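Side-chain contacts in dTDP-4-dehydrorhamnose reductase (Sulfolobus tokodaii, PDB 2GGS), which probably catalyses the NADPH-dependent reduction of dTDP-4-dehydrorhamnose to dTDP-rhamnose: residues Asp51-Lys56 with Lys96-Tyr101; Leu147-Ser152 with Leu194-Leu199; Arg187-Ala192 with Ile205-Glu210; Leu250-Ala255 with Thr261-Leu266. One frame throughout, in Å; residues are numbered along the deposited sequence.

Interaction 1: Asp51-Lys56 with Lys96-Tyr101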
# COMPACT_ATOMS: atom_id res chain seq x y z
N ASP A 51 -14.10 -9.86 -17.18
CA ASP A 51 -13.84 -10.95 -18.12
C ASP A 51 -12.49 -11.58 -17.84
O ASP A 51 -12.36 -12.80 -17.87
CB ASP A 51 -13.80 -10.42 -19.56
CG ASP A 51 -13.67 -11.56 -20.57
OD1 ASP A 51 -14.52 -12.47 -20.55
OD2 ASP A 51 -12.70 -11.56 -21.33
N PHE A 52 -11.51 -10.76 -17.52
CA PHE A 52 -10.14 -11.24 -17.28
C PHE A 52 -10.13 -12.16 -16.08
O PHE A 52 -9.54 -13.25 -16.11
CB PHE A 52 -9.20 -10.04 -17.09
CG PHE A 52 -7.76 -10.42 -16.97
CD1 PHE A 52 -6.98 -10.62 -18.11
CD2 PHE A 52 -7.21 -10.66 -15.72
CE1 PHE A 52 -5.63 -10.99 -17.99
CE2 PHE A 52 -5.87 -11.07 -15.61
CZ PHE A 52 -5.10 -11.23 -16.72
N ILE A 53 -10.83 -11.73 -15.02
CA ILE A 53 -10.87 -12.50 -13.79
C ILE A 53 -11.56 -13.84 -14.02
O ILE A 53 -11.06 -14.88 -13.59
CB ILE A 53 -11.54 -11.68 -12.66
CG1 ILE A 53 -10.58 -10.57 -12.19
CG2 ILE A 53 -11.94 -12.58 -11.47
CD1 ILE A 53 -11.21 -9.48 -11.32
N ILE A 54 -12.70 -13.79 -14.71
CA ILE A 54 -13.50 -14.98 -14.94
C ILE A 54 -12.76 -15.97 -15.87
O ILE A 54 -12.85 -17.18 -15.66
CB ILE A 54 -14.92 -14.62 -15.43
CG1 ILE A 54 -15.66 -13.86 -14.31
CG2 ILE A 54 -15.72 -15.89 -15.84
CD1 ILE A 54 -16.85 -13.07 -14.74
N LYS A 55 -12.03 -15.44 -16.85
CA LYS A 55 -11.21 -16.27 -17.75
C LYS A 55 -9.97 -16.88 -17.06
O LYS A 55 -9.72 -18.08 -17.22
CB LYS A 55 -10.81 -15.50 -19.03
CG LYS A 55 -12.00 -15.11 -19.94
CD LYS A 55 -12.73 -16.34 -20.53
CE LYS A 55 -14.13 -15.99 -21.09
NZ LYS A 55 -14.08 -14.89 -22.08
N LYS A 56 -9.22 -16.09 -16.30
CA LYS A 56 -7.96 -16.56 -15.72
C LYS A 56 -8.15 -17.42 -14.50
O LYS A 56 -7.24 -18.19 -14.13
CB LYS A 56 -7.03 -15.38 -15.41
CG LYS A 56 -6.63 -14.52 -16.61
CD LYS A 56 -6.06 -15.31 -17.80
CE LYS A 56 -5.68 -14.33 -18.91
NZ LYS A 56 -5.25 -14.99 -20.19
N LYS A 96 -16.56 -13.22 -7.15
CA LYS A 96 -17.60 -14.00 -6.49
C LYS A 96 -18.05 -15.14 -7.41
O LYS A 96 -18.36 -16.25 -6.94
CB LYS A 96 -18.78 -13.10 -6.12
CG LYS A 96 -19.91 -13.77 -5.32
CD LYS A 96 -19.38 -14.54 -4.09
CE LYS A 96 -20.51 -15.07 -3.23
NZ LYS A 96 -21.44 -15.92 -4.02
N VAL A 97 -18.08 -14.84 -8.69
CA VAL A 97 -18.49 -15.80 -9.71
C VAL A 97 -17.64 -17.07 -9.66
O VAL A 97 -18.16 -18.19 -9.81
CB VAL A 97 -18.50 -15.14 -11.11
CG1 VAL A 97 -18.76 -16.19 -12.23
CG2 VAL A 97 -19.54 -14.03 -11.17
N ILE A 98 -16.34 -16.90 -9.39
CA ILE A 98 -15.37 -17.99 -9.33
C ILE A 98 -15.01 -18.37 -7.89
O ILE A 98 -14.17 -19.23 -7.64
CB ILE A 98 -14.09 -17.69 -10.20
CG1 ILE A 98 -13.36 -16.42 -9.73
CG2 ILE A 98 -14.43 -17.59 -11.68
CD1 ILE A 98 -11.97 -16.27 -10.37
N ASP A 99 -15.67 -17.73 -6.94
CA ASP A 99 -15.48 -18.02 -5.52
C ASP A 99 -14.01 -17.79 -5.11
O ASP A 99 -13.43 -18.55 -4.34
CB ASP A 99 -15.95 -19.45 -5.19
CG ASP A 99 -16.02 -19.70 -3.72
OD1 ASP A 99 -16.36 -18.77 -2.96
OD2 ASP A 99 -15.72 -20.83 -3.29
N SER A 100 -13.41 -16.74 -5.66
CA SER A 100 -12.01 -16.41 -5.35
C SER A 100 -11.84 -15.89 -3.93
O SER A 100 -12.77 -15.32 -3.34
CB SER A 100 -11.50 -15.32 -6.27
OG SER A 100 -11.25 -15.80 -7.57
N TYR A 101 -10.65 -16.09 -3.38
CA TYR A 101 -10.30 -15.49 -2.10
C TYR A 101 -9.75 -14.09 -2.43
O TYR A 101 -8.75 -13.98 -3.11
CB TYR A 101 -9.28 -16.35 -1.37
CG TYR A 101 -8.65 -15.78 -0.12
CD1 TYR A 101 -9.42 -15.14 0.85
CD2 TYR A 101 -7.29 -15.96 0.13
CE1 TYR A 101 -8.84 -14.64 2.01
CE2 TYR A 101 -6.71 -15.45 1.29
CZ TYR A 101 -7.49 -14.82 2.22
OH TYR A 101 -6.94 -14.31 3.37
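Ile53 and Ile54 of helix 46-56 meet Val97 and Ile98 at the end of helix 77-97, where two neighbouring beta-alpha-beta connections of the Rossmann fold come together beside the parallel sheet. The tight part is the pair Ile53 and Ile98, whose side chains cross at about a right angle. The delta methyl of Ile98 touches both the backbone and the side chain of its partner: CD1 lies 3.6 Å from Ile53 O and 3.9 Å from Ile53 CG2. In Ile98, CG1 takes the crowded position between backbone N and carbonyl carbon (chi1 60°), which leaves CG2 beside the backbone N, 4.3 Å from Ile54 CA. Branched, purely aliphatic residues suit this inner side, because Ile53 also packs on Ile61 and Leu4 of the sheet and has no polar end to bury.

Toward solvent the packing slackens. Ile54 CG1 and Val97 CG1 are 4.4 Å apart, and Val97 is exposed. Beyond Ile98 the chain turns off in a Schellman motif: Asp99 adopts a positive phi of 60° as the chain leaves the helix, and its carboxylate lies at the exposed surface. The turn then leads to Ser100, whose OG bonds to Pro58 O, and so into strand 101-107. On the exposed flank of helix 46-56, charged residues one turn apart replace the apolar ones: Lys55 NZ forms a salt bridge of 2.9 Å with Asp51 OD1, approaching the lone pair on the side of the other carboxylate oxygen.

Interaction 2: Leu147-Ser152 with Leu194-Leu199. With NDP (NADPH dihydro-nicotinamide-adenine-dinucleotide phosphate), chain C.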
# COMPACT_ATOMS: atom_id res chain seq x y z
N LEU A 147 -10.38 -10.34 2.79
CA LEU A 147 -9.44 -9.77 3.78
C LEU A 147 -9.01 -8.39 3.28
O LEU A 147 -8.58 -8.27 2.13
CB LEU A 147 -8.19 -10.65 3.87
CG LEU A 147 -7.15 -10.20 4.89
CD1 LEU A 147 -7.77 -10.19 6.32
CD2 LEU A 147 -5.92 -11.09 4.79
N ILE A 148 -9.11 -7.38 4.15
CA ILE A 148 -8.60 -6.02 3.89
C ILE A 148 -7.34 -5.91 4.75
O ILE A 148 -7.39 -6.12 5.98
CB ILE A 148 -9.60 -4.91 4.28
CG1 ILE A 148 -10.78 -4.88 3.29
CG2 ILE A 148 -8.90 -3.54 4.34
CD1 ILE A 148 -12.02 -4.20 3.86
N ILE A 149 -6.23 -5.58 4.11
CA ILE A 149 -4.97 -5.36 4.82
C ILE A 149 -4.66 -3.87 4.77
O ILE A 149 -4.40 -3.35 3.69
CB ILE A 149 -3.81 -6.16 4.19
CG1 ILE A 149 -4.06 -7.67 4.16
CG2 ILE A 149 -2.51 -5.84 4.94
CD1 ILE A 149 -2.91 -8.46 3.54
N ARG A 150 -4.69 -3.18 5.92
CA ARG A 150 -4.32 -1.76 5.91
C ARG A 150 -2.82 -1.67 6.20
O ARG A 150 -2.31 -2.33 7.09
CB ARG A 150 -5.06 -0.95 6.95
CG ARG A 150 -6.58 -1.00 6.82
CD ARG A 150 -7.22 0.22 7.53
NE ARG A 150 -8.68 0.24 7.46
CZ ARG A 150 -9.48 -0.04 8.50
NH1 ARG A 150 -8.96 -0.39 9.69
NH2 ARG A 150 -10.79 0.01 8.35
N THR A 151 -2.14 -0.81 5.46
CA THR A 151 -0.69 -0.65 5.64
C THR A 151 -0.33 0.84 5.54
O THR A 151 -1.21 1.69 5.28
CB THR A 151 0.09 -1.55 4.69
OG1 THR A 151 1.48 -1.63 5.05
CG2 THR A 151 -0.03 -1.08 3.26
N SER A 152 0.94 1.15 5.75
CA SER A 152 1.39 2.54 5.90
C SER A 152 2.74 2.71 5.22
O SER A 152 3.63 1.90 5.43
CB SER A 152 1.50 2.87 7.39
OG SER A 152 2.08 4.13 7.60
N LEU A 194 2.23 -13.04 2.03
CA LEU A 194 2.42 -14.46 1.74
C LEU A 194 2.00 -15.34 2.92
O LEU A 194 1.30 -16.34 2.74
CB LEU A 194 3.87 -14.76 1.40
CG LEU A 194 4.11 -15.77 0.26
CD1 LEU A 194 5.58 -16.11 0.08
CD2 LEU A 194 3.29 -17.03 0.40
N GLU A 195 2.44 -14.99 4.12
CA GLU A 195 2.05 -15.78 5.32
C GLU A 195 0.55 -15.77 5.53
O GLU A 195 -0.08 -16.79 5.88
CB GLU A 195 2.71 -15.22 6.57
CG GLU A 195 3.94 -15.93 7.02
CD GLU A 195 4.35 -15.51 8.40
OE1 GLU A 195 3.79 -16.07 9.39
OE2 GLU A 195 5.20 -14.61 8.50
N LEU A 196 -0.04 -14.60 5.36
CA LEU A 196 -1.47 -14.42 5.55
C LEU A 196 -2.29 -15.28 4.60
O LEU A 196 -3.31 -15.84 4.98
CB LEU A 196 -1.86 -12.94 5.40
CG LEU A 196 -1.56 -12.10 6.63
CD1 LEU A 196 -1.77 -10.59 6.37
CD2 LEU A 196 -2.39 -12.58 7.81
N LEU A 197 -1.83 -15.35 3.35
CA LEU A 197 -2.48 -16.13 2.29
C LEU A 197 -2.70 -17.57 2.67
O LEU A 197 -3.83 -18.07 2.56
CB LEU A 197 -1.63 -16.12 1.02
CG LEU A 197 -1.64 -14.80 0.25
CD1 LEU A 197 -1.25 -15.05 -1.19
CD2 LEU A 197 -3.00 -14.15 0.33
N GLU A 198 -1.61 -18.22 3.07
CA GLU A 198 -1.63 -19.61 3.49
C GLU A 198 -2.72 -19.79 4.52
O GLU A 198 -3.42 -20.79 4.48
CB GLU A 198 -0.25 -20.11 4.04
CG GLU A 198 0.88 -19.07 4.20
CD GLU A 198 1.76 -19.21 5.49
OE1 GLU A 198 2.99 -19.49 5.37
OE2 GLU A 198 1.22 -19.02 6.63
N LEU A 199 -2.87 -18.80 5.41
CA LEU A 199 -3.82 -18.85 6.53
C LEU A 199 -5.29 -18.60 6.17
O LEU A 199 -6.17 -18.90 6.98
CB LEU A 199 -3.40 -17.88 7.64
CG LEU A 199 -2.05 -18.15 8.31
CD1 LEU A 199 -1.67 -17.02 9.22
CD2 LEU A 199 -2.03 -19.49 9.06
PA NDP C . 2.50 1.92 -6.60
O1A NDP C . 2.19 3.33 -6.88
O2A NDP C . 3.95 1.60 -6.64
O5B NDP C . 1.76 0.94 -7.60
C5B NDP C . 0.46 1.24 -8.07
C4B NDP C . 0.07 0.08 -8.95
O4B NDP C . -1.29 0.27 -9.33
C3B NDP C . 0.94 -0.06 -10.19
O3B NDP C . 1.20 -1.43 -10.40
C2B NDP C . 0.00 0.47 -11.28
O2B NDP C . 0.31 -0.16 -12.48
C1B NDP C . -1.34 0.00 -10.72
N9A NDP C . -2.45 0.74 -11.32
C8A NDP C . -2.77 2.05 -11.12
N7A NDP C . -3.86 2.35 -11.89
C5A NDP C . -4.20 1.23 -12.56
C6A NDP C . -5.21 0.96 -13.49
N6A NDP C . -6.02 1.97 -13.94
N1A NDP C . -5.26 -0.30 -14.00
C2A NDP C . -4.38 -1.32 -13.64
N3A NDP C . -3.38 -1.03 -12.74
C4A NDP C . -3.31 0.22 -12.23
O3 NDP C . 1.77 1.65 -5.18
PN NDP C . 2.33 0.76 -3.95
O1N NDP C . 2.89 -0.51 -4.35
O2N NDP C . 3.11 1.74 -3.17
O5D NDP C . 0.96 0.55 -3.15
C5D NDP C . 0.33 -0.73 -3.11
C4D NDP C . -0.99 -0.68 -2.36
O4D NDP C . -0.74 -0.25 -1.04
C3D NDP C . -2.02 0.30 -2.94
O3D NDP C . -3.26 -0.30 -2.67
C2D NDP C . -1.85 1.54 -2.10
O2D NDP C . -3.04 2.31 -2.11
C1D NDP C . -1.55 0.88 -0.73
N1N NDP C . -0.84 1.81 0.15
C2N NDP C . 0.26 2.45 -0.35
C3N NDP C . 1.11 3.19 0.46
C7N NDP C . 2.29 3.86 -0.16
O7N NDP C . 3.01 4.80 0.61
N7N NDP C . 2.64 3.58 -1.41
C4N NDP C . 0.83 3.33 1.94
C5N NDP C . -0.42 2.62 2.41
C6N NDP C . -1.18 1.88 1.49
P2B NDP C . 1.17 0.60 -13.68
O1X NDP C . 1.63 -0.54 -14.49
O2X NDP C . 2.28 1.39 -13.06
O3X NDP C . 0.25 1.57 -14.46
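On the strand that leads to the nicotinamide of NADPH, Ile149 of strand 147-151 meets Leu196 of helix 186-199 in the buried layer between helix and sheet. The two side chains reach toward each other tip to tip, Ile149 CD1 standing 3.7 Å from Leu196 CD1. In Ile149 the longer branch CG1 runs beside the backbone N, anti to the carbonyl carbon (chi1 -58°), and an extended second torsion carries CD1 out to the helix. Leu196 answers with the same methyl at a second, looser place: its CD1 is 4.5 Å from Leu147 CD2. Leu147 and Ile149 are two residues apart on the strand, so both side chains project to one side of the sheet, and a single leucine can touch the pair.

This is the helix-on-sheet packing of a Rossmann fold, with Ile205 of the neighbouring strand extending the apolar floor beneath Leu196. Isoleucine, with its branched beta carbon, is well suited to a strand, while leucine, unbranched at CB, suits a helix and carries its methyls farther out. Further along, the strand turns from core to cofactor. Thr151 CG2 comes within 3.6 Å of the nicotinamide carbon C6N of NADPH, and Thr151 O within 3.1 Å of C5N. The hydroxyl of Thr151 is directed elsewhere, to Val207 O, which leaves the methyl to the ring. Next in the chain, Ser152 C lies 3.8 Å from C4N.

Interaction 3: Arg187-Ala192 with Ile205-Glu210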
# COMPACT_ATOMS: atom_id res chain seq x y z
N ARG A 187 9.17 -5.27 0.54
CA ARG A 187 9.55 -6.67 0.70
C ARG A 187 9.03 -7.28 2.02
O ARG A 187 8.62 -8.44 2.04
CB ARG A 187 11.05 -6.87 0.55
CG ARG A 187 11.88 -6.21 1.65
CD ARG A 187 13.34 -6.54 1.36
NE ARG A 187 14.18 -6.13 2.48
CZ ARG A 187 15.42 -6.60 2.69
NH1 ARG A 187 15.97 -7.48 1.86
NH2 ARG A 187 16.10 -6.16 3.74
N LYS A 188 9.08 -6.51 3.11
CA LYS A 188 8.56 -7.04 4.38
C LYS A 188 7.06 -7.22 4.36
O LYS A 188 6.54 -8.24 4.84
CB LYS A 188 8.98 -6.16 5.57
CG LYS A 188 10.48 -6.22 5.82
CD LYS A 188 10.92 -7.60 6.37
CE LYS A 188 12.41 -7.55 6.73
NZ LYS A 188 13.12 -8.86 6.52
N LEU A 189 6.36 -6.22 3.81
CA LEU A 189 4.90 -6.30 3.59
C LEU A 189 4.56 -7.52 2.72
O LEU A 189 3.65 -8.25 3.03
CB LEU A 189 4.37 -5.00 2.97
CG LEU A 189 2.84 -5.07 2.80
CD1 LEU A 189 2.08 -5.51 4.09
CD2 LEU A 189 2.33 -3.73 2.30
N ALA A 190 5.30 -7.74 1.63
CA ALA A 190 5.03 -8.89 0.74
C ALA A 190 5.17 -10.22 1.48
O ALA A 190 4.32 -11.10 1.34
CB ALA A 190 5.92 -8.86 -0.43
N SER A 191 6.24 -10.31 2.28
CA SER A 191 6.49 -11.51 3.08
C SER A 191 5.32 -11.77 4.06
O SER A 191 4.88 -12.93 4.21
CB SER A 191 7.82 -11.39 3.81
OG SER A 191 8.03 -12.54 4.62
N ALA A 192 4.81 -10.71 4.69
CA ALA A 192 3.65 -10.85 5.58
C ALA A 192 2.43 -11.32 4.84
O ALA A 192 1.72 -12.22 5.29
CB ALA A 192 3.37 -9.55 6.30
N ILE A 205 -7.13 -6.48 8.76
CA ILE A 205 -5.88 -6.70 9.52
C ILE A 205 -4.91 -5.58 9.19
O ILE A 205 -4.82 -5.18 8.03
CB ILE A 205 -5.25 -8.12 9.30
CG1 ILE A 205 -4.08 -8.42 10.26
CG2 ILE A 205 -4.75 -8.29 7.85
CD1 ILE A 205 -3.60 -9.88 10.16
N HIS A 206 -4.25 -5.05 10.21
CA HIS A 206 -3.21 -4.02 10.02
C HIS A 206 -1.86 -4.67 9.93
O HIS A 206 -1.46 -5.42 10.84
CB HIS A 206 -3.20 -3.00 11.16
CG HIS A 206 -4.38 -2.09 11.14
ND1 HIS A 206 -4.60 -1.13 12.10
CD2 HIS A 206 -5.43 -2.00 10.27
CE1 HIS A 206 -5.72 -0.47 11.82
NE2 HIS A 206 -6.21 -0.96 10.69
N VAL A 207 -1.12 -4.38 8.87
CA VAL A 207 0.25 -4.88 8.73
C VAL A 207 1.14 -3.68 8.32
O VAL A 207 1.17 -3.31 7.15
CB VAL A 207 0.39 -6.05 7.70
CG1 VAL A 207 1.80 -6.57 7.67
CG2 VAL A 207 -0.59 -7.20 7.99
N ALA A 208 1.84 -3.07 9.28
CA ALA A 208 2.73 -1.94 8.99
C ALA A 208 3.90 -1.88 9.97
O ALA A 208 4.07 -2.80 10.79
CB ALA A 208 1.95 -0.63 9.01
N GLY A 209 4.70 -0.83 9.86
CA GLY A 209 5.98 -0.75 10.58
C GLY A 209 5.82 -0.16 11.98
O GLY A 209 4.74 -0.04 12.48
N GLU A 210 6.93 0.19 12.60
CA GLU A 210 6.90 0.84 13.91
C GLU A 210 6.60 2.32 13.72
O GLU A 210 7.02 2.93 12.72
CB GLU A 210 8.27 0.67 14.60
CG GLU A 210 8.68 -0.76 14.85
CD GLU A 210 8.35 -1.20 16.27
OE1 GLU A 210 8.57 -2.39 16.58
OE2 GLU A 210 7.85 -0.37 17.07
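No ring joins Leu189 and Ala192 to Val207; the flat group involved is the backbone carbonyl of Val207, whose O lies 3.9 Å from Leu189 CD1. All else is aliphatic. One methyl, Val207 CG1, is shared by the two helix residues: it sits 3.6 Å from Ala192 CB and 3.7 Å from Leu189 CD1. That branch is anti to the backbone N (chi1 -177°), which points it at the helix. Leu189 crosses Val207 obliquely, and its CD1 also comes 4.0 Å from Val207 CB, so the leucine methyl touches the valine at its branch point as well as at CG1.

Leu189 and Ala192 are three residues apart and therefore share a helix face. Alanine, with a single methyl, receives Val207 CG1 directly, and the longer leucine meets the same methyl from one turn earlier while also packing on Leu12, a residue that binds NADPH, and on Thr151. Ile149 and Ala255 also touch Val207, which is buried and, as an apolar residue, needs no polar partner for its side chain. A helix packed against the segment that continues the strand it leads into, here helix 186-199 and strand 203-206, is typical of the beta-alpha-beta layering of the Rossmann fold.

Interaction 4: Leu250-Ala255 with Thr261-Leu266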
# COMPACT_ATOMS: atom_id res chain seq x y z
N LEU A 250 -0.19 2.90 12.58
CA LEU A 250 -1.10 1.76 12.82
C LEU A 250 -0.65 0.87 13.95
O LEU A 250 0.55 0.68 14.16
CB LEU A 250 -1.23 0.88 11.56
CG LEU A 250 -1.69 1.64 10.32
CD1 LEU A 250 -1.83 0.53 9.22
CD2 LEU A 250 -3.00 2.37 10.61
N ASP A 251 -1.62 0.33 14.66
CA ASP A 251 -1.38 -0.70 15.66
C ASP A 251 -1.52 -2.05 14.97
O ASP A 251 -2.61 -2.41 14.54
CB ASP A 251 -2.35 -0.53 16.84
CG ASP A 251 -2.17 -1.60 17.91
OD1 ASP A 251 -1.43 -2.58 17.69
OD2 ASP A 251 -2.80 -1.49 18.97
N SER A 252 -0.39 -2.72 14.78
CA SER A 252 -0.36 -4.02 14.08
C SER A 252 -0.24 -5.17 15.08
O SER A 252 0.25 -6.24 14.73
CB SER A 252 0.78 -4.11 13.03
OG SER A 252 0.63 -3.15 11.97
N SER A 253 -0.70 -4.96 16.32
CA SER A 253 -0.53 -6.01 17.36
C SER A 253 -1.14 -7.34 16.96
O SER A 253 -0.54 -8.39 17.21
CB SER A 253 -1.07 -5.55 18.73
OG SER A 253 -0.39 -4.38 19.17
N ARG A 254 -2.32 -7.31 16.32
CA ARG A 254 -2.98 -8.56 15.93
C ARG A 254 -2.12 -9.37 14.99
O ARG A 254 -1.99 -10.59 15.12
CB ARG A 254 -4.38 -8.33 15.35
CG ARG A 254 -5.37 -7.72 16.35
CD ARG A 254 -6.79 -8.05 15.93
NE ARG A 254 -7.76 -7.42 16.82
CZ ARG A 254 -8.73 -8.07 17.46
NH1 ARG A 254 -8.86 -9.39 17.32
NH2 ARG A 254 -9.57 -7.39 18.25
N ALA A 255 -1.54 -8.69 13.98
CA ALA A 255 -0.73 -9.35 12.99
C ALA A 255 0.58 -9.85 13.56
O ALA A 255 1.11 -10.87 13.11
CB ALA A 255 -0.47 -8.40 11.77
N THR A 261 7.02 -13.87 11.00
CA THR A 261 8.04 -12.94 10.48
C THR A 261 7.99 -11.54 11.10
O THR A 261 6.91 -11.00 11.33
CB THR A 261 7.94 -12.80 8.94
OG1 THR A 261 9.16 -12.25 8.43
CG2 THR A 261 6.72 -11.91 8.49
N ASP A 262 9.16 -10.97 11.37
CA ASP A 262 9.24 -9.58 11.83
C ASP A 262 9.09 -8.69 10.59
O ASP A 262 10.07 -8.41 9.91
CB ASP A 262 10.58 -9.29 12.54
CG ASP A 262 10.72 -7.84 12.96
OD1 ASP A 262 9.94 -7.00 12.48
OD2 ASP A 262 11.59 -7.49 13.80
N PHE A 263 7.87 -8.25 10.36
CA PHE A 263 7.55 -7.38 9.23
C PHE A 263 7.65 -5.92 9.61
O PHE A 263 7.46 -5.05 8.77
CB PHE A 263 6.13 -7.69 8.73
CG PHE A 263 5.05 -7.50 9.78
CD1 PHE A 263 4.53 -6.24 10.06
CD2 PHE A 263 4.59 -8.59 10.52
CE1 PHE A 263 3.53 -6.07 11.04
CE2 PHE A 263 3.58 -8.42 11.47
CZ PHE A 263 3.09 -7.19 11.76
N TYR A 264 7.91 -5.63 10.90
CA TYR A 264 7.70 -4.30 11.42
C TYR A 264 8.95 -3.47 11.76
O TYR A 264 8.94 -2.25 11.61
CB TYR A 264 6.79 -4.34 12.64
CG TYR A 264 7.16 -5.45 13.58
CD1 TYR A 264 8.11 -5.25 14.58
CD2 TYR A 264 6.54 -6.70 13.48
CE1 TYR A 264 8.45 -6.30 15.46
CE2 TYR A 264 6.88 -7.76 14.35
CZ TYR A 264 7.83 -7.53 15.33
OH TYR A 264 8.17 -8.59 16.16
N THR A 265 10.03 -4.13 12.19
CA THR A 265 11.28 -3.42 12.44
C THR A 265 11.70 -2.68 11.17
O THR A 265 11.67 -3.27 10.08
CB THR A 265 12.35 -4.37 12.89
OG1 THR A 265 11.92 -4.94 14.13
CG2 THR A 265 13.69 -3.63 13.11
N LEU A 266 12.04 -1.41 11.33
CA LEU A 266 12.43 -0.58 10.19
C LEU A 266 13.43 -1.32 9.29
O LEU A 266 14.46 -1.83 9.75
CB LEU A 266 13.04 0.73 10.62
CG LEU A 266 13.38 1.70 9.46
CD1 LEU A 266 12.05 2.18 8.82
CD2 LEU A 266 14.22 2.88 9.92
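Phe263 projects from the loop after helix 253-258 and ends against Ser252 and Ala255 at the start of that helix. From CB the side chain turns so that CG falls between backbone N and carbonyl carbon (chi1 59°), which swings the ring toward the helix. At the near end of the ring, CD1 lies at the edge of the Tyr264 ring, in its plane, while Tyr264 CD2 stands 3.7 Å above the centre of one Phe263 face. Farther out, CE1 meets Ser252 CB at 3.9 Å, an approach to the ring edge. CE2, on the other flank, is 3.8 Å from Ala255 O. The tip, CZ, reaches Ala255 CB at 3.8 Å, with the methyl placed obliquely to the ring.

Small residues suit the receiving side: alanine gives the ring a bare methyl, and Ser252 offers its CB while its OG accepts the N-H of Ala208. Each segment is also braced within itself by an aspartate. Asp251, just ahead of the helix, accepts at OD1 from N and OG of Ser253, the first helical residue. Asp262 OD1 takes the N-H groups of Tyr264 and Thr265, the latter bond being nearly straight (174° at the hydrogen), and lies 3.2 Å above the centre of the Tyr264 ring; Asp262 OD2 accepts from Thr265 OG1 at 2.6 Å. Aspartate side chains that accept a backbone N-H two residues on, as both do here, define the Asx turn.

Interactions 2, 3 and 4 form one continuous core, while interaction 1 lies apart, its centre 20 Å from that of interaction 2. Even so, Tyr101 bridges them: its OH is 3.7 Å from Leu147 CD2. Interactions 2 and 3 share helix 186-199 and use neighbouring strands, 147-151 and 203-206, joined by a probable hydrogen bond of 2.8 Å between Ile205 N and Ile148 O. Interaction 4, centred about 6 Å from interaction 3, packs on it where Phe263 CE1 lies 3.3 Å from Ala208 O. NADPH touches segment 147-152 of interaction 2, at Thr151 and Ser152; the side chain of Leu189 in interaction 3 is about 6 Å from it, and those of Ser252 and Ile53 about 11 Å.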